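Sesquisabinene B synthase 2 (Santalum album, PDB 6A2A) probably cyclises farnesyl diphosphate to sesquisabinene B in a magnesium- or manganese-dependent reaction, as a member of the Tpsb subfamily of terpene synthases. Local coordinates at residues E77-L82 and T124-R129; E100-V105 and R132-F137; A115-N120 and Q140-R145. All blocks are in the same frame, centred on the assembly; numbering follows the deposited sequence.

Interaction 1: E77-L82 and T124-R129; sequences EPLTKL and TSLRFR
Leu82 touches Arg127 on aliphatic carbon alone, and the flat guanidinium at the far end of that arginine is carried away from helix 78-90, its NH1 over one face of the Trp117 indole near CZ2. The other flat group, the ring of Phe128, also points off the contact and meets Phe143 edge-to-face. Within 77-82 the contact is carried by two leucines, Leu79 and Leu82. CD1 of Leu82 lies 3.7 Å from CA of Arg127 and 3.9 Å from its CB, so this methyl presses on the helix backbone itself. Leu82 reaches it with CG anti to the carbonyl carbon (chi1 -73°), while the Arg127 chain runs out extended from CG to NE and crosses it at a slant.

Leu126 works in the opposite direction. Its CD2 methyl comes to 3.9 Å from CB of Leu82 and 4.2 Å from CD1 of Leu79, and the same side chain also touches Glu83 and Asp86. Leu79, Leu82, Glu83 and Asp86 are spaced as the four corners of a hole, and Leu126 sits among them in the manner of a knob, inside the all-helical N-terminal domain of a terpene synthase. The two short axes come within 10.4 Å of each other at a crossing angle of 55°, a spacing in keeping with leucines interposed between the backbones. Leu79 makes the lighter touch. It stands partly exposed, with CG anti to its own N (chi1 180°), which swings CD1 over to the methyl of Leu126.

One turn further along helix 121-133, polar groups take over. Arg129 forms salt bridges through NH2 to OD2 of Asp86, on helix 78-90, and through NH1 to OE2 of Glu133, on its own helix.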
loop_
_atom_site.group_PDB
_atom_site.type_symbol
_atom_site.label_atom_id
_atom_site.label_comp_id
_atom_site.label_asym_id
_atom_site.label_seq_id
_atom_site.Cartn_x
_atom_site.Cartn_y
_atom_site.Cartn_z
ATOM N N GLU A 77 38.681 -30.719 14.082
ATOM C CA GLU A 77 38.245 -31.884 14.809
ATOM C C GLU A 77 36.709 -31.915 14.783
ATOM O O GLU A 77 36.084 -30.850 14.708
ATOM C CB GLU A 77 38.737 -31.863 16.253
ATOM C CG GLU A 77 40.260 -31.892 16.380
ATOM C CD GLU A 77 40.909 -33.078 15.695
ATOM O OE1 GLU A 77 40.390 -34.200 15.808
ATOM O OE2 GLU A 77 41.942 -32.860 15.053
ATOM N N PRO A 78 36.113 -33.115 14.784
ATOM C CA PRO A 78 34.661 -33.234 14.579
ATOM C C PRO A 78 33.833 -32.525 15.660
ATOM O O PRO A 78 32.806 -31.902 15.343
ATOM C CB PRO A 78 34.343 -34.725 14.675
ATOM C CG PRO A 78 35.612 -35.322 15.290
ATOM C CD PRO A 78 36.691 -34.455 14.696
ATOM N N LEU A 79 34.228 -32.643 16.919
ATOM C CA LEU A 79 33.450 -31.930 17.953
ATOM C C LEU A 79 33.534 -30.428 17.697
ATOM O O LEU A 79 32.533 -29.702 17.841
ATOM C CB LEU A 79 33.958 -32.297 19.341
ATOM C CG LEU A 79 33.220 -31.605 20.483
ATOM C CD1 LEU A 79 31.737 -31.963 20.460
ATOM C CD2 LEU A 79 33.849 -31.971 21.815
ATOM N N THR A 80 34.716 -29.949 17.309
ATOM C CA THR A 80 34.945 -28.544 17.119
ATOM C C THR A 80 34.084 -28.076 15.939
ATOM O O THR A 80 33.520 -27.015 15.980
ATOM C CB THR A 80 36.447 -28.263 16.906
ATOM O OG1 THR A 80 37.114 -28.717 18.098
ATOM C CG2 THR A 80 36.737 -26.806 16.668
ATOM N N LYS A 81 33.974 -28.889 14.889
ATOM C CA LYS A 81 33.153 -28.510 13.758
ATOM C C LYS A 81 31.672 -28.488 14.188
ATOM O O LYS A 81 30.971 -27.589 13.781
ATOM C CB LYS A 81 33.394 -29.469 12.581
ATOM C CG LYS A 81 32.618 -29.170 11.299
ATOM C CD LYS A 81 32.770 -27.747 10.746
ATOM C CE LYS A 81 34.164 -27.369 10.280
ATOM N NZ LYS A 81 34.506 -28.002 8.993
ATOM N N LEU A 82 31.218 -29.428 14.987
ATOM C CA LEU A 82 29.768 -29.393 15.390
ATOM C C LEU A 82 29.530 -28.123 16.216
ATOM O O LEU A 82 28.518 -27.459 16.096
ATOM C CB LEU A 82 29.397 -30.616 16.206
ATOM C CG LEU A 82 29.283 -31.952 15.465
ATOM C CD1 LEU A 82 28.831 -33.012 16.401
ATOM C CD2 LEU A 82 28.353 -31.908 14.261
ATOM N N THR A 124 28.365 -36.303 22.873
ATOM C CA THR A 124 27.381 -37.288 22.503
ATOM C C THR A 124 26.048 -36.567 22.266
ATOM O O THR A 124 25.364 -36.825 21.253
ATOM C CB THR A 124 27.171 -38.368 23.559
ATOM O OG1 THR A 124 28.358 -39.177 23.739
ATOM C CG2 THR A 124 26.036 -39.299 23.168
ATOM N N SER A 125 25.750 -35.664 23.175
ATOM C CA SER A 125 24.467 -34.915 23.218
ATOM C C SER A 125 24.419 -33.976 22.028
ATOM O O SER A 125 23.415 -33.915 21.281
ATOM C CB SER A 125 24.356 -34.136 24.531
ATOM O OG SER A 125 24.212 -34.932 25.700
ATOM N N LEU A 126 25.453 -33.143 21.878
ATOM C CA LEU A 126 25.551 -32.242 20.756
ATOM C C LEU A 126 25.442 -33.014 19.424
ATOM O O LEU A 126 24.719 -32.621 18.512
ATOM C CB LEU A 126 26.833 -31.415 20.823
ATOM C CG LEU A 126 26.980 -30.357 19.746
ATOM C CD1 LEU A 126 25.882 -29.284 19.867
ATOM C CD2 LEU A 126 28.320 -29.686 19.785
ATOM N N ARG A 127 26.160 -34.113 19.294
ATOM C CA ARG A 127 26.084 -34.857 18.063
ATOM C C ARG A 127 24.646 -35.360 17.829
ATOM O O ARG A 127 24.153 -35.257 16.702
ATOM C CB ARG A 127 27.059 -36.043 18.148
ATOM C CG ARG A 127 27.152 -36.855 16.862
ATOM C CD ARG A 127 28.066 -38.059 17.071
ATOM N NE ARG A 127 27.957 -38.949 15.911
ATOM C CZ ARG A 127 27.159 -39.997 15.847
ATOM N NH1 ARG A 127 26.288 -40.256 16.807
ATOM N NH2 ARG A 127 27.250 -40.804 14.802
ATOM N N PHE A 128 24.038 -35.925 18.849
ATOM C CA PHE A 128 22.675 -36.409 18.790
ATOM C C PHE A 128 21.759 -35.297 18.280
ATOM O O PHE A 128 20.930 -35.485 17.340
ATOM C CB PHE A 128 22.210 -36.909 20.151
ATOM C CG PHE A 128 20.749 -37.299 20.229
ATOM C CD1 PHE A 128 19.760 -36.347 20.487
ATOM C CD2 PHE A 128 20.337 -38.608 20.010
ATOM C CE1 PHE A 128 18.427 -36.711 20.553
ATOM C CE2 PHE A 128 19.000 -38.964 20.053
ATOM C CZ PHE A 128 18.040 -38.011 20.331
ATOM N N ARG A 129 21.929 -34.122 18.865
ATOM C CA ARG A 129 21.013 -33.014 18.494
ATOM C C ARG A 129 21.253 -32.510 17.076
ATOM O O ARG A 129 20.268 -32.329 16.325
ATOM C CB ARG A 129 21.094 -31.866 19.504
ATOM C CG ARG A 129 20.284 -30.648 19.069
ATOM C CD ARG A 129 20.044 -29.678 20.221
ATOM N NE ARG A 129 21.291 -29.034 20.666
ATOM C CZ ARG A 129 21.930 -28.076 20.057
ATOM N NH1 ARG A 129 21.489 -27.568 18.912
ATOM N NH2 ARG A 129 23.055 -27.591 20.612
#

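Interaction 2: E100-V105 and R132-F137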
loop_
_atom_site.group_PDB
_atom_site.type_symbol
_atom_site.label_atom_id
_atom_site.label_comp_id
_atom_site.label_asym_id
_atom_site.label_seq_id
_atom_site.Cartn_x
_atom_site.Cartn_y
_atom_site.Cartn_z
ATOM N N GLU A 100 26.750 -25.433 3.060
ATOM C CA GLU A 100 28.008 -25.718 3.763
ATOM C C GLU A 100 27.727 -26.369 5.120
ATOM O O GLU A 100 28.472 -27.257 5.540
ATOM C CB GLU A 100 28.806 -24.438 3.976
ATOM C CG GLU A 100 29.189 -23.739 2.686
ATOM C CD GLU A 100 28.139 -22.890 2.002
ATOM O OE1 GLU A 100 27.006 -22.793 2.532
ATOM O OE2 GLU A 100 28.451 -22.347 0.922
ATOM N N VAL A 101 26.688 -25.893 5.848
ATOM C CA VAL A 101 26.397 -26.474 7.163
ATOM C C VAL A 101 25.974 -27.927 6.984
ATOM O O VAL A 101 26.384 -28.791 7.758
ATOM C CB VAL A 101 25.339 -25.663 7.932
ATOM C CG1 VAL A 101 24.812 -26.427 9.113
ATOM C CG2 VAL A 101 25.889 -24.308 8.319
ATOM N N LYS A 102 25.125 -28.200 5.971
ATOM C CA LYS A 102 24.632 -29.539 5.817
ATOM C C LYS A 102 25.811 -30.472 5.476
ATOM O O LYS A 102 25.905 -31.597 5.980
ATOM C CB LYS A 102 23.569 -29.599 4.712
ATOM C CG LYS A 102 23.034 -30.994 4.413
ATOM C CD LYS A 102 22.489 -31.717 5.632
ATOM C CE LYS A 102 21.736 -32.981 5.277
ATOM N NZ LYS A 102 20.654 -32.707 4.295
ATOM N N GLU A 103 26.665 -29.976 4.606
ATOM C CA GLU A 103 27.824 -30.728 4.116
ATOM C C GLU A 103 28.771 -30.976 5.283
ATOM O O GLU A 103 29.227 -32.078 5.461
ATOM C CB GLU A 103 28.450 -29.989 2.929
ATOM C CG GLU A 103 27.513 -30.005 1.721
ATOM C CD GLU A 103 28.063 -29.524 0.393
ATOM O OE1 GLU A 103 28.767 -28.492 0.373
ATOM O OE2 GLU A 103 27.762 -30.182 -0.626
ATOM N N ALA A 104 28.932 -29.996 6.161
ATOM C CA ALA A 104 29.712 -30.234 7.371
ATOM C C ALA A 104 29.080 -31.326 8.225
ATOM O O ALA A 104 29.788 -32.181 8.710
ATOM C CB ALA A 104 29.926 -28.939 8.146
ATOM N N VAL A 105 27.746 -31.318 8.414
ATOM C CA VAL A 105 27.078 -32.270 9.276
ATOM C C VAL A 105 27.203 -33.686 8.712
ATOM O O VAL A 105 27.401 -34.648 9.460
ATOM C CB VAL A 105 25.597 -31.881 9.441
ATOM C CG1 VAL A 105 24.743 -33.012 9.985
ATOM C CG2 VAL A 105 25.522 -30.657 10.319
ATOM N N ARG A 132 20.025 -34.996 14.406
ATOM C CA ARG A 132 18.572 -35.054 14.287
ATOM C C ARG A 132 18.003 -33.753 13.737
ATOM O O ARG A 132 17.058 -33.812 12.897
ATOM C CB ARG A 132 17.906 -35.437 15.601
ATOM C CG ARG A 132 18.048 -36.911 15.959
ATOM C CD ARG A 132 17.032 -37.318 16.959
ATOM N NE ARG A 132 17.053 -38.725 17.319
ATOM C CZ ARG A 132 16.061 -39.370 17.916
ATOM N NH1 ARG A 132 14.916 -38.751 18.206
ATOM N NH2 ARG A 132 16.220 -40.635 18.248
ATOM N N GLU A 133 18.528 -32.598 14.130
ATOM C CA GLU A 133 18.052 -31.329 13.495
ATOM C C GLU A 133 18.240 -31.378 11.987
ATOM O O GLU A 133 17.568 -30.653 11.252
ATOM C CB GLU A 133 18.857 -30.140 14.037
ATOM C CG GLU A 133 18.567 -29.854 15.481
ATOM C CD GLU A 133 19.513 -28.836 16.119
ATOM O OE1 GLU A 133 20.530 -28.522 15.477
ATOM O OE2 GLU A 133 19.147 -28.290 17.188
ATOM N N ASN A 134 19.209 -32.192 11.511
ATOM C CA ASN A 134 19.488 -32.213 10.080
ATOM C C ASN A 134 18.974 -33.491 9.408
ATOM O O ASN A 134 19.370 -33.779 8.298
ATOM C CB ASN A 134 20.980 -32.033 9.811
ATOM C CG ASN A 134 21.404 -30.609 9.999
ATOM O OD1 ASN A 134 21.301 -29.832 9.064
ATOM N ND2 ASN A 134 21.792 -30.230 11.204
ATOM N N GLY A 135 18.137 -34.258 10.052
ATOM C CA GLY A 135 17.449 -35.328 9.359
ATOM C C GLY A 135 18.261 -36.615 9.330
ATOM O O GLY A 135 17.959 -37.532 8.545
ATOM N N ILE A 136 19.254 -36.699 10.206
ATOM C CA ILE A 136 20.149 -37.870 10.294
ATOM C C ILE A 136 19.890 -38.528 11.646
ATOM O O ILE A 136 20.139 -37.932 12.729
ATOM C CB ILE A 136 21.613 -37.445 10.065
ATOM C CG1 ILE A 136 21.863 -36.965 8.643
ATOM C CG2 ILE A 136 22.559 -38.575 10.428
ATOM C CD1 ILE A 136 23.075 -36.097 8.500
ATOM N N PHE A 137 19.314 -39.731 11.621
ATOM C CA PHE A 137 18.851 -40.363 12.787
ATOM C C PHE A 137 20.020 -40.833 13.668
ATOM O O PHE A 137 21.034 -41.306 13.153
ATOM C CB PHE A 137 18.032 -41.605 12.443
ATOM C CG PHE A 137 17.375 -42.227 13.632
ATOM C CD1 PHE A 137 16.287 -41.604 14.222
ATOM C CD2 PHE A 137 17.869 -43.373 14.225
ATOM C CE1 PHE A 137 15.692 -42.146 15.345
ATOM C CE2 PHE A 137 17.260 -43.914 15.346
ATOM C CZ PHE A 137 16.170 -43.298 15.903
#
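Val105, on helix 98-110, packs against Asn134 and Ile136, which stand either side of Gly135 in a Schellman motif that closes helix 121-133. Gly135 takes the positive phi (87°) of the C' position; its N bonds to Arg132 O at 3.1 Å, and Ile136 N reaches back to Met131 O. The turn sends the chain off the helix so that the side chains of Asn134 and Ile136 both start toward helix 98-110.

The tight part centres on the two methyls of Val105. CG1 approaches CD1 of Ile136 to 3.8 Å and CB of Asn134 to 3.9 Å, the valine and isoleucine side chains running past each other in opposite senses. CG2 lies 3.9 Å from ND2 of Asn134, so the amide is flanked by hydrocarbon at that end. With CG beside its backbone N (chi1 -76°), Asn134 folds back along its own helix, and ND2 gives its hydrogen bond to Ile130 O in the last turn; the amide nitrogen thus satisfies its own helix and not the neighbouring one. Ile85, Ile130 and Met131 also touch Val105. Cutting it back to an alanine would probably open a gap beneath Ile136 CD1 and leave the Asn134 amide without the methyl that backs its ND2 end.

At the carbonyl end of the Asn134 amide the packing is loose and faces solvent. Lys102 is exposed, its chain bent at chi2 and chi4, and it passes Asn134 with methylenes only: CD is 4.1 Å from OD1. Beyond that the lysine follows the edge of the turn, its CE 3.9 Å from the main-chain O of Asn134 and its NZ 4.3 Å from that same oxygen, too far for a hydrogen bond.

Interaction 3: A115-N120 and Q140-R145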
loop_
_atom_site.group_PDB
_atom_site.type_symbol
_atom_site.label_atom_id
_atom_site.label_comp_id
_atom_site.label_asym_id
_atom_site.label_seq_id
_atom_site.Cartn_x
_atom_site.Cartn_y
_atom_site.Cartn_z
ATOM N N ALA A 115 35.683 -42.350 18.771
ATOM C CA ALA A 115 36.272 -42.114 20.091
ATOM C C ALA A 115 36.118 -40.643 20.513
ATOM O O ALA A 115 36.171 -40.332 21.692
ATOM C CB ALA A 115 37.732 -42.546 20.098
ATOM N N TRP A 116 35.983 -39.734 19.576
ATOM C CA TRP A 116 35.789 -38.329 19.940
ATOM C C TRP A 116 34.453 -38.069 20.677
ATOM O O TRP A 116 34.348 -37.070 21.393
ATOM C CB TRP A 116 35.958 -37.456 18.702
ATOM C CG TRP A 116 34.903 -37.668 17.664
ATOM C CD1 TRP A 116 34.870 -38.617 16.685
ATOM C CD2 TRP A 116 33.672 -36.940 17.558
ATOM N NE1 TRP A 116 33.730 -38.491 15.934
ATOM C CE2 TRP A 116 32.964 -37.485 16.463
ATOM C CE3 TRP A 116 33.116 -35.885 18.280
ATOM C CZ2 TRP A 116 31.730 -36.988 16.062
ATOM C CZ3 TRP A 116 31.917 -35.360 17.852
ATOM C CH2 TRP A 116 31.237 -35.907 16.768
ATOM N N TRP A 117 33.434 -38.923 20.595
ATOM C CA TRP A 117 32.232 -38.600 21.364
ATOM C C TRP A 117 31.838 -39.654 22.390
ATOM O O TRP A 117 31.178 -39.377 23.390
ATOM C CB TRP A 117 31.094 -38.279 20.385
ATOM C CG TRP A 117 30.707 -39.387 19.445
ATOM C CD1 TRP A 117 31.171 -39.580 18.181
ATOM C CD2 TRP A 117 29.693 -40.373 19.648
ATOM N NE1 TRP A 117 30.511 -40.628 17.581
ATOM C CE2 TRP A 117 29.610 -41.139 18.468
ATOM C CE3 TRP A 117 28.837 -40.691 20.705
ATOM C CZ2 TRP A 117 28.700 -42.180 18.311
ATOM C CZ3 TRP A 117 27.940 -41.714 20.548
ATOM C CH2 TRP A 117 27.897 -42.473 19.379
ATOM N N ILE A 118 32.216 -40.904 22.187
ATOM C CA ILE A 118 31.836 -41.938 23.094
ATOM C C ILE A 118 32.289 -41.596 24.521
ATOM O O ILE A 118 33.476 -41.240 24.721
ATOM C CB ILE A 118 32.475 -43.262 22.599
ATOM C CG1 ILE A 118 31.804 -43.730 21.304
ATOM C CG2 ILE A 118 32.433 -44.324 23.676
ATOM C CD1 ILE A 118 30.420 -44.219 21.512
ATOM N N ASP A 119 31.429 -41.810 25.498
ATOM C CA ASP A 119 31.753 -41.507 26.920
ATOM C C ASP A 119 31.962 -40.015 27.256
ATOM O O ASP A 119 32.355 -39.677 28.377
ATOM C CB ASP A 119 33.029 -42.269 27.381
ATOM C CG ASP A 119 32.874 -43.760 27.315
ATOM O OD1 ASP A 119 31.834 -44.255 27.775
ATOM O OD2 ASP A 119 33.804 -44.445 26.825
ATOM N N ASN A 120 31.695 -39.142 26.301
ATOM C CA ASN A 120 31.689 -37.708 26.502
ATOM C C ASN A 120 30.247 -37.186 26.420
ATOM O O ASN A 120 29.724 -37.185 25.313
ATOM C CB ASN A 120 32.543 -37.064 25.426
ATOM C CG ASN A 120 32.683 -35.573 25.613
ATOM O OD1 ASN A 120 31.719 -34.904 26.016
ATOM N ND2 ASN A 120 33.857 -35.052 25.289
ATOM N N GLN A 140 18.304 -43.155 20.627
ATOM C CA GLN A 140 18.328 -42.697 22.014
ATOM C C GLN A 140 19.301 -43.575 22.818
ATOM O O GLN A 140 19.746 -43.182 23.870
ATOM C CB GLN A 140 16.985 -42.758 22.723
ATOM C CG GLN A 140 16.377 -44.151 22.874
ATOM C CD GLN A 140 15.233 -44.240 23.839
ATOM O OE1 GLN A 140 14.833 -43.278 24.494
ATOM N NE2 GLN A 140 14.680 -45.436 23.960
ATOM N N ASP A 141 19.558 -44.795 22.335
ATOM C CA ASP A 141 20.517 -45.712 22.976
ATOM C C ASP A 141 21.925 -45.147 23.197
ATOM O O ASP A 141 22.669 -45.653 24.068
ATOM C CB ASP A 141 20.612 -46.980 22.076
ATOM C CG ASP A 141 19.233 -47.622 21.821
ATOM O OD1 ASP A 141 18.385 -47.013 21.071
ATOM O OD2 ASP A 141 19.008 -48.729 22.362
ATOM N N VAL A 142 22.341 -44.182 22.397
ATOM C CA VAL A 142 23.632 -43.506 22.623
ATOM C C VAL A 142 23.752 -42.968 24.056
ATOM O O VAL A 142 24.921 -42.731 24.499
ATOM C CB VAL A 142 23.933 -42.379 21.628
ATOM C CG1 VAL A 142 23.983 -42.872 20.195
ATOM C CG2 VAL A 142 22.988 -41.187 21.825
ATOM N N PHE A 143 22.649 -42.750 24.778
ATOM C CA PHE A 143 22.717 -42.185 26.126
ATOM C C PHE A 143 22.782 -43.282 27.170
ATOM O O PHE A 143 23.008 -42.950 28.323
ATOM C CB PHE A 143 21.563 -41.219 26.423
ATOM C CG PHE A 143 21.621 -40.007 25.549
ATOM C CD1 PHE A 143 22.585 -39.024 25.739
ATOM C CD2 PHE A 143 20.723 -39.854 24.507
ATOM C CE1 PHE A 143 22.642 -37.924 24.911
ATOM C CE2 PHE A 143 20.803 -38.769 23.672
ATOM C CZ PHE A 143 21.759 -37.800 23.870
ATOM N N GLU A 144 22.685 -44.583 26.778
ATOM C CA GLU A 144 22.482 -45.649 27.797
ATOM C C GLU A 144 23.697 -45.724 28.742
ATOM O O GLU A 144 23.543 -46.026 29.905
ATOM C CB GLU A 144 22.271 -47.016 27.137
ATOM C CG GLU A 144 22.130 -48.152 28.142
ATOM C CD GLU A 144 20.826 -48.123 28.926
ATOM O OE1 GLU A 144 20.862 -48.314 30.174
ATOM O OE2 GLU A 144 19.756 -47.903 28.287
ATOM N N ARG A 145 24.871 -45.515 28.173
ATOM C CA ARG A 145 26.126 -45.611 28.897
ATOM C C ARG A 145 26.321 -44.569 29.961
ATOM O O ARG A 145 27.195 -44.688 30.766
ATOM C CB ARG A 145 27.307 -45.648 27.968
ATOM C CG ARG A 145 27.832 -44.318 27.599
ATOM C CD ARG A 145 28.961 -44.418 26.619
ATOM N NE ARG A 145 28.690 -45.359 25.566
ATOM C CZ ARG A 145 29.517 -46.312 25.154
ATOM N NH1 ARG A 145 30.713 -46.461 25.681
ATOM N NH2 ARG A 145 29.135 -47.104 24.188
#
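Arg145 NH1 donates to Asp119 OD1 at 3.2 Å with a nearly straight N-H...O angle of 170°, the salt bridge of this contact. The oxygen sits at the edge of the guanidinium, close to its plane, but the nitrogen comes in well above the carboxylate plane: the two flat groups are turned 60° apart, so one oxygen does the work and no paired, two-bond bridge forms. OD1 also lies 3.1 Å from CD of Arg145, a tight contact; the bend at chi3 (44°) turns the guanidinium back so that NH1 reaches the same oxygen.

Over one face of the guanidinium lies Ile118, whose CG2 is 3.4 Å from NH1. Ile118 and Asp119 are the central residues of a type II beta turn from Trp117 to Asn120, which explains how neighbours in sequence can meet the face and the edge of the same group. Further in, Trp117 crosses Val142 at about a right angle; its CH2 meets Val142 CG1 at 4.0 Å, obliquely to the ring. The indole NE1 is bonded to Asp114 OD1, and CD1 of Ile118 rests on one ring face.

The turn leads straight into helix 121-133, which Asn120 N-caps through OD1 to Ala123 N, while residues 140-145 form a 3-10 segment after that helix. Lying at the surface and resting on a single bond, the Asp119-Arg145 pair is probably screened by water, while Ile118 over the guanidinium face would shield one side of it and limit its turning.

All three interactions belong to the helical N-terminal domain and surround helix 121-133, away from the magnesium ligands Asp316, Asp320, Glu394 and Asn460. Interaction 1 sets helix 78-90 against the body of that helix, interaction 2 sets helix 98-110 against its C-terminal end, and interaction 3 joins the connections before and after it. The centres of interactions 1 and 2, and of 1 and 3, lie about 11 Å apart; those of 2 and 3, about 19 Å. Along the chain the three first segments all precede the three partners, so the contacts interlock. They also touch: Lys81 CD packs 4.0 Å from Ala104 CB, and Pro78 meets Trp116, so interaction 1 is in direct contact with both of the others.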